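Local coordinates for protein 4-alpha-glucanotransferase (Corynebacterium glutamicum, PDB 5JJH) that is an amylomaltase, also called disproportionating enzyme, that joins an N-terminal beta-sandwich domain to a TIM-barrel domain, at residues A[71-76]-A[146-151]; A[109-114]-A[133-138]; A[330-335]-A[347-352]; A[456-461]-A[504-509]; A[553-558]-A[639-644]. All coordinates share one frame; numbering follows the deposited sequence.

In the fold
The five contacts follow the chain through two domains. Contacts 1 and 2 belong to the N-terminal beta sandwich and reach one mixed sheet; contact 2 lies within the chain between the two halves of contact 1, their centres are about 14 Å apart, and Leu146 packs on Val111. Contact 3 comes next, where helices 307-338 and 349-376 meet, far from the rest: its centre is about 35 Å from that of contact 4 and about 47 Å from that of contact 5. Contacts 4 and 5 both reach the parallel eight-stranded sheet of the TIM barrel, again about 14 Å between centres, with Ile506 touching Leu554. Together they sample the sandwich interior and its surface, a helical junction and the barrel wall.

Contact 1: residues A[71-76]-A[146-151]; sequences RPLPPS and LHLKSN. With SO4 (sulfate ion), chain L.
Pro72 and Leu73 lie in the loop between helix 54-69 and strand 76-80 and pack on Leu148 and Leu146 of strand 142-150, inside the N-terminal beta sandwich. Leu73 and Leu148 run past one another in opposite directions. On Leu73, CG stands anti to the carbonyl carbon (chi1 -72°), which sends CD1 to the strand, 3.8 Å from Leu148 CB and equally close to Leu146 O. Leu148 turns the other way, with CG anti to its own N (chi1 161°), and reaches back to the loop, where CD2 sits against Pro72 CB at 3.6 Å. No hydrogen bond joins the segments; Leu73 and Leu148 also touch Val89 of strand 86-92. His147, between Leu146 and Leu148 on the strand, points away from the loop and meets the ring of His100. Where the strand has ended, a sulfate ion, also held by Arg153, takes a hydrogen bond from Asn151: ND2 lies 2.6 Å from sulfate O3.

Contact 2: residues A[109-114]-A[133-138]; sequences RDVSQV and FKIPGD. With SO4 (sulfate ion), chain K.
Ser112 and Lys134 form an antiparallel hydrogen-bonded pair, with Ser112 N donating to Lys134 O at 3.1 Å and Lys134 N to Ser112 O at 2.7 Å. A water adds a further link, donating to Lys134 O and bonding to Ser112 OG. Next along, Gln113 and Phe133 make a non-hydrogen-bonded pair.

The apolar contacts divide between the two faces. On that of Gln113, the side chains of Phe133 and Val111 cross at about a right angle, Val111 CG2 lying 3.7 Å from Phe133 CD2, while Gln113 CB borders Phe133 CE2. Beside Lys134, Val114 CG1 packs on the aliphatic chain, 3.9 Å from Lys134 CB.

Charge gathers at the far end. Arg109 bends at chi2 and chi3, which brings NH1 to Asp138 OD1 at 3.0 Å in a salt bridge, the guanidinium and carboxylate planes 86° apart. Its NE grips a sulfate ion, 2.8 Å from O3, and Asp110 N donates to the same oxygen. Pro136 CB also comes near NH1 of Arg109, obliquely.

Phe133 and Val111 reach Val99 in the sandwich interior, while Ser112 and Lys134 lie on the opposite face of the sheet: antiparallel pairing as found in a beta sandwich of the E-set kind.

Contact 3: residues A[330-335]-A[347-352]; sequences WCADRE and PDRDEL
Two long helices that follow each other in the chain, 307-338 and 349-376, meet here, the second at its very first turn. Ala332 and Leu352 make the close apolar touch: the methyl of Ala332 lies 3.6 Å from Leu352 CB, so small a side chain letting the backbones approach. Leu352 holds CG anti to its carbonyl carbon (chi1 -83°), and its CD2 comes to 3.4 Å from Glu335 OE2. That carboxylate oxygen has its polar partner elsewhere, in the hydroxyl of Tyr356 on the second helix.

On the other flank Arg349, extended from CG to NE, lays its guanidinium edge against Asp333. NE meets OD1 at 2.8 Å and NH2 meets OD2 at 3.2 Å, both nearly straight and both on syn lone pairs. The two planar groups are 15° apart, almost coplanar.

The second helix starts at Asp348, its N-cap, whose OD1 accepts from Glu351 N at 3.0 Å, from above the carboxylate plane; this negative charge probably suits the helix N-terminus. The two-point, side-on grip on Asp333 pins the rotation of both groups, and should let Arg349 and Asp333 largely neutralise each other at this partly exposed surface.

Contact 4: residues A[456-461]-A[504-509]; sequences GIRVDH and VVIGED
Ile457 and Val505 sit side by side, pointing the same way, on neighbouring parallel strands of the TIM barrel. The backbone ladder between strands 456-459 and 504-507 alternates strictly. Val504 O takes Ile457 N, Ile457 O takes Ile506 N, Ile506 O takes Val459 N, and Val459 O takes Glu508 N, all at 2.7 to 3.1 Å. Arg458 bonds through its backbone to Ala385 and Leu387 of strand 382-387, and Gly456 to Ala385. Ile457 CG2 and Val505 CG2 touch on the side covered by helices 441-452 and 487-500.

Past the C-terminal ends of the strands, where TIM barrels carry their active sites, Asp460 and Glu508 stand alongside, OD1 and OE2 3.4 Å apart with no hydrogen bond between these two acceptors. Glu508 OE1 is satisfied by Leu510 N, and a water donates to OE2. Glu508 CB lies over one face of the Arg458 guanidinium, 3.7 Å from NH1.

Contact 5: residues A[553-558]-A[639-644]; sequences ALTTVT and AKTPSA
Thr555 sets its hydroxyl against that of Ser643, the oxygens OG1 and OG only 2.5 Å apart in a short hydrogen bond that either could donate. Each side chain points toward the other segment, and each oxygen stands anti to its own carbonyl carbon (chi1 -66° for Thr555, -71° for Ser643), so the pair meets with the carbons close behind: Thr555 CB is 3.8 Å from Ser643 CB. The serine hydroxyl has a second partner in Arg550 O, which holds it both to strand 553-556 and to the residues just before it.

Around this polar pair the packing is modest and buried. Ala553 O faces Ser643 CB at 3.9 Å, and the methyl of Ala644 lies 4.0 Å from Ala553 O. Thr641 OG1 lies 4.5 Å from Thr555 CB, at the margin. This OG1 is bonded to Val638 O at the end of helix 627-639, and Ser643 N reaches the same oxygen weakly, at 3.4 Å, which helps to shape the turn that leaves the helix. Arg705 adds a brace from the C-terminal part of the chain, donating to Ser643 O and Ala639 O.

Immediately after Ala644 the chain becomes strand 645-649, whose backbone pairs with Ala553 and Thr555. The contact thus sits at the N-terminal ends of two adjacent parallel strands, where the loop from a helix enters the next strand, as in the beta-alpha-beta crossovers of a TIM barrel.

Contact 1: residues A[71-76]-A[146-151]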
# COMPACT_ATOMS: atom_id res chain seq x y z
N ARG A 71 -31.69 -3.95 11.34
CA ARG A 71 -30.90 -4.16 10.09
C ARG A 71 -31.53 -5.33 9.39
O ARG A 71 -31.46 -6.45 9.91
CB ARG A 71 -29.42 -4.49 10.39
CG ARG A 71 -28.50 -3.31 10.55
CD ARG A 71 -27.05 -3.75 10.69
NE ARG A 71 -26.15 -2.64 11.01
CZ ARG A 71 -25.75 -1.71 10.16
NH1 ARG A 71 -24.90 -0.79 10.60
NH2 ARG A 71 -26.22 -1.67 8.90
N PRO A 72 -32.15 -5.11 8.23
CA PRO A 72 -32.73 -6.24 7.57
C PRO A 72 -31.77 -7.37 7.23
O PRO A 72 -32.05 -8.52 7.55
CB PRO A 72 -33.41 -5.65 6.34
CG PRO A 72 -33.70 -4.19 6.73
CD PRO A 72 -32.48 -3.83 7.54
N LEU A 73 -30.67 -7.01 6.58
CA LEU A 73 -29.50 -7.85 6.40
C LEU A 73 -28.34 -7.22 7.14
O LEU A 73 -28.38 -6.05 7.45
CB LEU A 73 -29.16 -8.03 4.93
CG LEU A 73 -30.19 -8.97 4.19
CD1 LEU A 73 -30.07 -8.81 2.73
CD2 LEU A 73 -30.01 -10.42 4.61
N PRO A 74 -27.25 -7.98 7.35
CA PRO A 74 -26.02 -7.40 7.85
C PRO A 74 -25.43 -6.38 6.87
O PRO A 74 -25.79 -6.37 5.71
CB PRO A 74 -25.08 -8.60 8.00
CG PRO A 74 -26.02 -9.74 8.15
CD PRO A 74 -27.12 -9.43 7.22
N PRO A 75 -24.56 -5.51 7.36
CA PRO A 75 -23.92 -4.58 6.40
C PRO A 75 -23.42 -5.33 5.18
O PRO A 75 -23.69 -4.92 4.03
CB PRO A 75 -22.77 -4.03 7.21
CG PRO A 75 -23.19 -4.10 8.59
CD PRO A 75 -23.94 -5.40 8.72
N SER A 76 -22.64 -6.39 5.45
CA SER A 76 -22.29 -7.36 4.47
C SER A 76 -21.90 -8.65 5.23
O SER A 76 -21.73 -8.63 6.48
CB SER A 76 -21.11 -6.91 3.59
OG SER A 76 -20.12 -6.28 4.31
N LEU A 146 -26.51 -11.39 -0.98
CA LEU A 146 -27.66 -11.89 -0.32
C LEU A 146 -28.82 -10.93 -0.67
O LEU A 146 -28.68 -9.68 -0.65
CB LEU A 146 -27.45 -11.96 1.16
CG LEU A 146 -26.65 -13.13 1.61
CD1 LEU A 146 -26.07 -12.84 2.96
CD2 LEU A 146 -27.59 -14.35 1.67
N HIS A 147 -29.99 -11.51 -0.83
CA HIS A 147 -31.20 -10.75 -1.15
C HIS A 147 -32.31 -11.13 -0.20
O HIS A 147 -32.61 -12.35 -0.03
CB HIS A 147 -31.67 -11.01 -2.57
CG HIS A 147 -30.80 -10.41 -3.62
ND1 HIS A 147 -30.89 -9.09 -3.99
CD2 HIS A 147 -29.88 -10.96 -4.44
CE1 HIS A 147 -30.02 -8.83 -4.95
NE2 HIS A 147 -29.40 -9.94 -5.25
N LEU A 148 -32.97 -10.12 0.35
CA LEU A 148 -34.07 -10.37 1.27
C LEU A 148 -35.31 -9.73 0.68
O LEU A 148 -35.29 -8.57 0.28
CB LEU A 148 -33.78 -9.78 2.65
CG LEU A 148 -34.95 -9.54 3.59
CD1 LEU A 148 -35.47 -10.92 3.97
CD2 LEU A 148 -34.60 -8.69 4.84
N LYS A 149 -36.42 -10.48 0.70
CA LYS A 149 -37.74 -9.90 0.37
C LYS A 149 -38.73 -10.17 1.50
O LYS A 149 -38.79 -11.26 2.03
CB LYS A 149 -38.26 -10.43 -0.97
CG LYS A 149 -39.59 -9.86 -1.37
CD LYS A 149 -39.96 -10.30 -2.78
CE LYS A 149 -41.10 -9.48 -3.33
NZ LYS A 149 -42.29 -9.65 -2.44
N SER A 150 -39.42 -9.12 1.92
CA SER A 150 -40.36 -9.23 3.02
C SER A 150 -41.59 -8.39 2.65
O SER A 150 -41.60 -7.19 2.89
CB SER A 150 -39.70 -8.77 4.29
OG SER A 150 -40.58 -8.89 5.38
N ASN A 151 -42.53 -9.04 1.97
CA ASN A 151 -43.63 -8.35 1.35
C ASN A 151 -43.06 -7.28 0.42
O ASN A 151 -42.29 -7.58 -0.44
CB ASN A 151 -44.63 -7.84 2.36
CG ASN A 151 -45.34 -8.98 3.08
OD1 ASN A 151 -45.50 -10.05 2.52
ND2 ASN A 151 -45.74 -8.74 4.30
S SO4 L . -46.64 -5.49 5.53
O1 SO4 L . -46.73 -5.54 4.04
O2 SO4 L . -47.98 -5.47 6.15
O3 SO4 L . -45.89 -6.70 5.98
O4 SO4 L . -45.99 -4.25 5.99

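Contact 2: residues A[109-114]-A[133-138]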
# COMPACT_ATOMS: atom_id res chain seq x y z
N ARG A 109 -28.43 -19.29 -5.61
CA ARG A 109 -28.35 -20.35 -4.60
C ARG A 109 -29.25 -20.06 -3.41
O ARG A 109 -29.61 -18.90 -3.14
CB ARG A 109 -26.90 -20.55 -4.08
CG ARG A 109 -25.82 -20.94 -5.10
CD ARG A 109 -25.97 -22.37 -5.66
NE ARG A 109 -25.94 -23.29 -4.55
CZ ARG A 109 -24.85 -23.80 -3.98
NH1 ARG A 109 -24.98 -24.60 -2.95
NH2 ARG A 109 -23.64 -23.57 -4.52
N ASP A 110 -29.53 -21.10 -2.63
CA ASP A 110 -30.40 -21.03 -1.48
C ASP A 110 -29.63 -20.99 -0.18
O ASP A 110 -28.47 -21.47 -0.11
CB ASP A 110 -31.34 -22.26 -1.46
CG ASP A 110 -32.46 -22.16 -2.50
OD1 ASP A 110 -32.85 -21.06 -2.98
OD2 ASP A 110 -32.96 -23.21 -2.84
N VAL A 111 -30.28 -20.48 0.84
CA VAL A 111 -29.80 -20.53 2.20
C VAL A 111 -30.74 -21.45 2.94
O VAL A 111 -31.75 -21.79 2.37
CB VAL A 111 -29.74 -19.18 2.89
CG1 VAL A 111 -28.68 -18.35 2.20
CG2 VAL A 111 -31.10 -18.50 2.86
N SER A 112 -30.37 -21.83 4.15
CA SER A 112 -31.21 -22.64 5.04
C SER A 112 -31.46 -21.92 6.32
O SER A 112 -30.53 -21.43 6.94
CB SER A 112 -30.47 -23.94 5.44
OG SER A 112 -29.98 -24.48 4.28
N GLN A 113 -32.70 -22.00 6.82
CA GLN A 113 -33.04 -21.42 8.09
C GLN A 113 -32.47 -22.29 9.23
O GLN A 113 -32.42 -23.50 9.13
CB GLN A 113 -34.57 -21.18 8.19
CG GLN A 113 -34.89 -20.41 9.44
CD GLN A 113 -36.28 -19.80 9.51
OE1 GLN A 113 -36.59 -19.03 10.44
NE2 GLN A 113 -37.07 -20.08 8.53
N VAL A 114 -31.98 -21.67 10.26
CA VAL A 114 -31.56 -22.37 11.46
C VAL A 114 -32.17 -21.76 12.70
O VAL A 114 -32.71 -20.69 12.68
CB VAL A 114 -30.00 -22.50 11.57
CG1 VAL A 114 -29.40 -23.16 10.34
CG2 VAL A 114 -29.32 -21.17 11.82
N PHE A 133 -30.11 -17.61 9.16
CA PHE A 133 -29.96 -18.43 7.98
C PHE A 133 -28.49 -18.81 7.83
O PHE A 133 -27.60 -18.10 8.28
CB PHE A 133 -30.41 -17.69 6.76
CG PHE A 133 -31.87 -17.39 6.77
CD1 PHE A 133 -32.37 -16.26 7.39
CD2 PHE A 133 -32.77 -18.27 6.20
CE1 PHE A 133 -33.72 -16.04 7.46
CE2 PHE A 133 -34.15 -18.01 6.20
CZ PHE A 133 -34.64 -16.92 6.85
N LYS A 134 -28.26 -19.89 7.10
CA LYS A 134 -26.93 -20.42 6.98
C LYS A 134 -26.64 -20.48 5.51
O LYS A 134 -27.45 -20.96 4.73
CB LYS A 134 -26.97 -21.82 7.55
CG LYS A 134 -25.65 -22.49 7.73
CD LYS A 134 -25.85 -23.83 8.46
CE LYS A 134 -26.85 -24.74 7.76
NZ LYS A 134 -27.00 -26.04 8.46
N ILE A 135 -25.46 -20.03 5.10
CA ILE A 135 -25.04 -20.20 3.72
C ILE A 135 -24.53 -21.63 3.49
O ILE A 135 -23.98 -22.20 4.39
CB ILE A 135 -23.97 -19.16 3.29
CG1 ILE A 135 -22.64 -19.33 4.04
CG2 ILE A 135 -24.48 -17.77 3.55
CD1 ILE A 135 -21.54 -18.33 3.55
N PRO A 136 -24.65 -22.13 2.26
CA PRO A 136 -24.03 -23.37 1.87
C PRO A 136 -22.52 -23.31 1.95
O PRO A 136 -21.96 -22.22 1.79
CB PRO A 136 -24.43 -23.56 0.42
CG PRO A 136 -25.29 -22.41 0.04
CD PRO A 136 -25.17 -21.40 1.10
N GLY A 137 -21.90 -24.48 2.15
CA GLY A 137 -20.49 -24.61 2.39
C GLY A 137 -19.64 -24.75 1.15
O GLY A 137 -18.43 -24.84 1.29
N ASP A 138 -20.26 -24.68 -0.02
CA ASP A 138 -19.63 -24.89 -1.32
C ASP A 138 -19.78 -23.76 -2.36
O ASP A 138 -19.82 -24.02 -3.54
CB ASP A 138 -20.10 -26.20 -1.92
CG ASP A 138 -21.57 -26.20 -2.24
OD1 ASP A 138 -22.26 -25.28 -1.81
OD2 ASP A 138 -22.04 -27.11 -2.92
S SO4 K . -28.99 -24.70 -3.84
O1 SO4 K . -29.90 -23.79 -4.62
O2 SO4 K . -29.85 -25.59 -3.00
O3 SO4 K . -28.10 -23.89 -2.94
O4 SO4 K . -28.17 -25.55 -4.75
O HOH W 1 -27.58 -23.63 3.64

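Contact 3: residues A[330-335]-A[347-352]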
# COMPACT_ATOMS: atom_id res chain seq x y z
N TRP A 330 -13.11 14.76 -10.68
CA TRP A 330 -12.38 15.46 -9.65
C TRP A 330 -11.09 16.11 -10.27
O TRP A 330 -10.77 17.28 -9.95
CB TRP A 330 -11.97 14.52 -8.48
CG TRP A 330 -11.15 15.16 -7.45
CD1 TRP A 330 -11.58 15.79 -6.33
CD2 TRP A 330 -9.74 15.26 -7.45
NE1 TRP A 330 -10.48 16.26 -5.62
CE2 TRP A 330 -9.36 15.98 -6.31
CE3 TRP A 330 -8.75 14.80 -8.32
CZ2 TRP A 330 -8.04 16.27 -6.02
CZ3 TRP A 330 -7.39 15.10 -8.02
CH2 TRP A 330 -7.07 15.81 -6.89
N CYS A 331 -10.40 15.38 -11.13
CA CYS A 331 -9.21 15.96 -11.80
C CYS A 331 -9.60 17.17 -12.69
O CYS A 331 -8.91 18.12 -12.72
CB CYS A 331 -8.50 14.96 -12.69
SG CYS A 331 -7.75 13.54 -11.82
N ALA A 332 -10.70 17.05 -13.42
CA ALA A 332 -11.19 18.18 -14.29
C ALA A 332 -11.50 19.36 -13.44
O ALA A 332 -11.05 20.48 -13.74
CB ALA A 332 -12.39 17.72 -15.09
N ASP A 333 -12.16 19.14 -12.31
CA ASP A 333 -12.45 20.24 -11.38
C ASP A 333 -11.26 20.90 -10.77
O ASP A 333 -11.27 22.13 -10.56
CB ASP A 333 -13.40 19.82 -10.27
CG ASP A 333 -14.81 19.53 -10.79
OD1 ASP A 333 -15.19 19.99 -11.87
OD2 ASP A 333 -15.52 18.75 -10.14
N ARG A 334 -10.23 20.11 -10.45
CA ARG A 334 -9.02 20.63 -9.83
C ARG A 334 -8.24 21.41 -10.88
O ARG A 334 -7.74 22.49 -10.58
CB ARG A 334 -8.14 19.52 -9.25
CG ARG A 334 -8.57 19.00 -7.88
CD ARG A 334 -8.95 20.10 -6.88
NE ARG A 334 -10.40 20.34 -6.91
CZ ARG A 334 -11.00 21.49 -6.62
NH1 ARG A 334 -10.32 22.56 -6.22
NH2 ARG A 334 -12.32 21.56 -6.73
N GLU A 335 -8.12 20.89 -12.10
CA GLU A 335 -7.47 21.63 -13.18
C GLU A 335 -8.19 22.97 -13.43
O GLU A 335 -7.58 24.04 -13.40
CB GLU A 335 -7.48 20.87 -14.47
CG GLU A 335 -6.85 21.69 -15.57
CD GLU A 335 -6.92 21.05 -16.89
OE1 GLU A 335 -6.88 21.78 -17.89
OE2 GLU A 335 -6.98 19.82 -16.97
N PRO A 347 -13.89 26.13 -19.84
CA PRO A 347 -13.47 24.80 -20.14
C PRO A 347 -14.69 23.85 -20.24
O PRO A 347 -15.72 24.06 -19.64
CB PRO A 347 -12.59 24.45 -18.95
CG PRO A 347 -12.24 25.71 -18.30
CD PRO A 347 -13.45 26.55 -18.50
N ASP A 348 -14.50 22.82 -21.02
CA ASP A 348 -15.50 21.84 -21.27
C ASP A 348 -15.21 20.70 -20.24
O ASP A 348 -14.35 19.85 -20.46
CB ASP A 348 -15.36 21.40 -22.67
CG ASP A 348 -16.31 20.28 -23.03
OD1 ASP A 348 -16.86 19.58 -22.15
OD2 ASP A 348 -16.53 20.10 -24.22
N ARG A 349 -16.00 20.67 -19.18
CA ARG A 349 -15.78 19.77 -18.07
C ARG A 349 -15.83 18.33 -18.54
O ARG A 349 -15.08 17.50 -18.09
CB ARG A 349 -16.79 20.03 -16.97
CG ARG A 349 -16.57 19.28 -15.67
CD ARG A 349 -17.59 19.73 -14.65
NE ARG A 349 -17.48 19.13 -13.32
CZ ARG A 349 -18.34 18.24 -12.84
NH1 ARG A 349 -19.34 17.82 -13.58
NH2 ARG A 349 -18.21 17.78 -11.63
N ASP A 350 -16.72 18.02 -19.46
CA ASP A 350 -16.86 16.65 -19.87
C ASP A 350 -15.69 16.20 -20.72
O ASP A 350 -15.27 15.07 -20.58
CB ASP A 350 -18.12 16.42 -20.66
CG ASP A 350 -19.38 16.72 -19.85
OD1 ASP A 350 -19.58 16.04 -18.81
OD2 ASP A 350 -20.09 17.66 -20.24
N GLU A 351 -15.24 17.05 -21.64
CA GLU A 351 -14.04 16.72 -22.43
C GLU A 351 -12.78 16.57 -21.55
O GLU A 351 -11.97 15.68 -21.80
CB GLU A 351 -13.76 17.82 -23.45
CG GLU A 351 -12.57 17.48 -24.29
CD GLU A 351 -12.30 18.49 -25.37
OE1 GLU A 351 -11.87 19.60 -25.02
OE2 GLU A 351 -12.50 18.14 -26.54
N LEU A 352 -12.64 17.44 -20.57
CA LEU A 352 -11.55 17.31 -19.56
C LEU A 352 -11.65 16.01 -18.80
O LEU A 352 -10.65 15.35 -18.54
CB LEU A 352 -11.58 18.43 -18.55
CG LEU A 352 -10.94 19.76 -18.89
CD1 LEU A 352 -11.07 20.70 -17.71
CD2 LEU A 352 -9.47 19.54 -19.28

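Contact 4: residues A[456-461]-A[504-509]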
# COMPACT_ATOMS: atom_id res chain seq x y z
N GLY A 456 2.35 -9.56 -7.62
CA GLY A 456 2.46 -9.48 -6.21
C GLY A 456 2.20 -8.12 -5.66
O GLY A 456 2.20 -7.10 -6.40
N ILE A 457 1.82 -8.09 -4.40
CA ILE A 457 1.53 -6.81 -3.75
C ILE A 457 2.22 -6.77 -2.36
O ILE A 457 2.09 -7.75 -1.58
CB ILE A 457 0.00 -6.58 -3.62
CG1 ILE A 457 -0.32 -5.25 -2.97
CG2 ILE A 457 -0.68 -7.68 -2.78
CD1 ILE A 457 -1.84 -4.96 -3.07
N ARG A 458 2.86 -5.65 -2.05
CA ARG A 458 3.41 -5.40 -0.76
C ARG A 458 2.49 -4.39 -0.10
O ARG A 458 2.29 -3.26 -0.63
CB ARG A 458 4.79 -4.81 -0.88
CG ARG A 458 5.40 -4.36 0.44
CD ARG A 458 6.75 -3.75 0.20
NE ARG A 458 7.48 -3.74 1.47
CZ ARG A 458 7.34 -2.82 2.43
NH1 ARG A 458 8.07 -2.94 3.56
NH2 ARG A 458 6.54 -1.80 2.26
N VAL A 459 1.88 -4.79 1.02
CA VAL A 459 0.94 -3.96 1.78
C VAL A 459 1.70 -3.22 2.88
O VAL A 459 2.14 -3.79 3.84
CB VAL A 459 -0.18 -4.87 2.33
CG1 VAL A 459 -1.17 -4.09 3.16
CG2 VAL A 459 -0.85 -5.56 1.16
N ASP A 460 1.86 -1.92 2.73
CA ASP A 460 2.43 -1.09 3.75
C ASP A 460 1.52 -1.10 4.98
O ASP A 460 0.31 -1.02 4.86
CB ASP A 460 2.53 0.32 3.23
CG ASP A 460 3.31 1.23 4.14
OD1 ASP A 460 4.30 0.75 4.71
OD2 ASP A 460 2.98 2.44 4.21
N HIS A 461 2.13 -1.15 6.16
CA HIS A 461 1.40 -1.11 7.41
C HIS A 461 0.29 -2.16 7.50
O HIS A 461 -0.86 -1.80 7.60
CB HIS A 461 0.86 0.29 7.69
CG HIS A 461 0.42 0.52 9.10
ND1 HIS A 461 1.29 0.46 10.17
CD2 HIS A 461 -0.79 0.84 9.62
CE1 HIS A 461 0.63 0.72 11.28
NE2 HIS A 461 -0.63 0.96 10.98
N VAL A 504 1.35 -13.05 -5.19
CA VAL A 504 1.98 -13.05 -3.87
C VAL A 504 1.49 -11.88 -3.07
O VAL A 504 1.32 -10.78 -3.62
CB VAL A 504 3.52 -12.85 -4.03
CG1 VAL A 504 4.21 -12.68 -2.70
CG2 VAL A 504 4.06 -14.08 -4.71
N VAL A 505 1.33 -12.10 -1.78
CA VAL A 505 1.02 -11.02 -0.82
C VAL A 505 2.07 -10.92 0.28
O VAL A 505 2.26 -11.90 0.97
CB VAL A 505 -0.42 -11.15 -0.18
CG1 VAL A 505 -0.70 -9.89 0.68
CG2 VAL A 505 -1.46 -11.24 -1.29
N ILE A 506 2.65 -9.76 0.46
CA ILE A 506 3.62 -9.45 1.48
C ILE A 506 3.11 -8.31 2.35
O ILE A 506 2.63 -7.28 1.86
CB ILE A 506 4.95 -9.07 0.83
CG1 ILE A 506 5.57 -10.31 0.18
CG2 ILE A 506 5.89 -8.47 1.85
CD1 ILE A 506 6.37 -9.95 -1.02
N GLY A 507 3.20 -8.50 3.67
CA GLY A 507 2.59 -7.63 4.60
C GLY A 507 3.69 -7.13 5.44
O GLY A 507 4.52 -7.92 5.98
N GLU A 508 3.82 -5.82 5.46
CA GLU A 508 4.92 -5.26 6.15
C GLU A 508 4.49 -5.35 7.58
O GLU A 508 3.44 -4.85 7.95
CB GLU A 508 5.18 -3.83 5.68
CG GLU A 508 4.40 -2.76 6.39
CD GLU A 508 5.20 -2.12 7.49
OE1 GLU A 508 5.76 -2.83 8.34
OE2 GLU A 508 5.24 -0.89 7.48
N ASP A 509 5.30 -6.03 8.37
CA ASP A 509 4.93 -6.38 9.72
C ASP A 509 6.04 -6.12 10.76
O ASP A 509 6.32 -6.94 11.61
CB ASP A 509 4.52 -7.85 9.75
CG ASP A 509 5.67 -8.77 9.43
OD1 ASP A 509 6.72 -8.28 9.02
OD2 ASP A 509 5.49 -9.99 9.57
O HOH W 2 4.40 1.32 8.97

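Contact 5: residues A[553-558]-A[639-644]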
# COMPACT_ATOMS: atom_id res chain seq x y z
N ALA A 553 8.18 -15.29 4.45
CA ALA A 553 8.64 -13.91 4.48
C ALA A 553 9.35 -13.52 3.19
O ALA A 553 9.88 -14.34 2.44
CB ALA A 553 9.59 -13.69 5.63
N LEU A 554 9.34 -12.23 2.97
CA LEU A 554 10.27 -11.55 2.15
C LEU A 554 11.42 -11.07 3.00
O LEU A 554 11.25 -10.26 3.93
CB LEU A 554 9.61 -10.33 1.53
CG LEU A 554 10.55 -9.46 0.61
CD1 LEU A 554 10.84 -10.19 -0.61
CD2 LEU A 554 9.87 -8.16 0.33
N THR A 555 12.64 -11.52 2.70
CA THR A 555 13.82 -11.07 3.44
C THR A 555 14.74 -10.17 2.61
O THR A 555 15.04 -10.50 1.44
CB THR A 555 14.58 -12.31 3.95
OG1 THR A 555 13.74 -12.94 4.90
CG2 THR A 555 15.81 -11.92 4.66
N THR A 556 15.15 -9.04 3.17
CA THR A 556 16.04 -8.13 2.50
C THR A 556 17.18 -7.74 3.40
O THR A 556 17.13 -7.98 4.60
CB THR A 556 15.40 -6.76 2.10
OG1 THR A 556 14.80 -6.14 3.28
CG2 THR A 556 14.46 -6.94 1.00
N VAL A 557 18.21 -7.12 2.79
CA VAL A 557 19.28 -6.53 3.57
C VAL A 557 18.80 -5.18 4.07
O VAL A 557 19.05 -4.82 5.20
CB VAL A 557 20.58 -6.34 2.73
CG1 VAL A 557 21.57 -5.50 3.46
CG2 VAL A 557 21.18 -7.67 2.27
N THR A 558 18.13 -4.42 3.20
CA THR A 558 17.84 -3.00 3.47
C THR A 558 16.48 -2.61 2.87
O THR A 558 15.76 -3.49 2.43
CB THR A 558 18.97 -2.08 2.97
OG1 THR A 558 18.82 -0.77 3.55
CG2 THR A 558 19.06 -2.04 1.45
N ALA A 639 20.54 -14.84 0.86
CA ALA A 639 20.19 -15.81 -0.18
C ALA A 639 19.95 -17.20 0.35
O ALA A 639 19.07 -17.91 -0.16
CB ALA A 639 21.25 -15.84 -1.32
N LYS A 640 20.75 -17.60 1.38
CA LYS A 640 20.71 -18.99 1.87
C LYS A 640 19.91 -19.09 3.14
O LYS A 640 19.95 -20.16 3.83
CB LYS A 640 22.12 -19.58 2.02
CG LYS A 640 22.96 -19.46 0.74
CD LYS A 640 22.44 -20.31 -0.37
CE LYS A 640 23.47 -20.49 -1.48
NZ LYS A 640 22.78 -20.27 -2.77
N THR A 641 19.10 -18.07 3.42
CA THR A 641 18.05 -18.23 4.45
C THR A 641 16.95 -19.11 3.90
O THR A 641 16.85 -19.28 2.69
CB THR A 641 17.42 -16.88 4.93
OG1 THR A 641 16.73 -16.23 3.83
CG2 THR A 641 18.46 -15.92 5.51
N PRO A 642 16.09 -19.65 4.77
CA PRO A 642 14.96 -20.38 4.26
C PRO A 642 13.78 -19.50 3.78
O PRO A 642 12.68 -20.05 3.58
CB PRO A 642 14.45 -21.17 5.50
CG PRO A 642 15.24 -20.75 6.65
CD PRO A 642 16.17 -19.66 6.24
N SER A 643 13.96 -18.18 3.70
CA SER A 643 12.90 -17.28 3.24
C SER A 643 12.39 -17.62 1.88
O SER A 643 13.17 -17.76 0.95
CB SER A 643 13.38 -15.86 3.28
OG SER A 643 13.49 -15.44 4.63
N ALA A 644 11.04 -17.71 1.74
CA ALA A 644 10.40 -17.90 0.44
C ALA A 644 10.91 -16.96 -0.62
O ALA A 644 11.16 -17.39 -1.75
CB ALA A 644 8.89 -17.74 0.55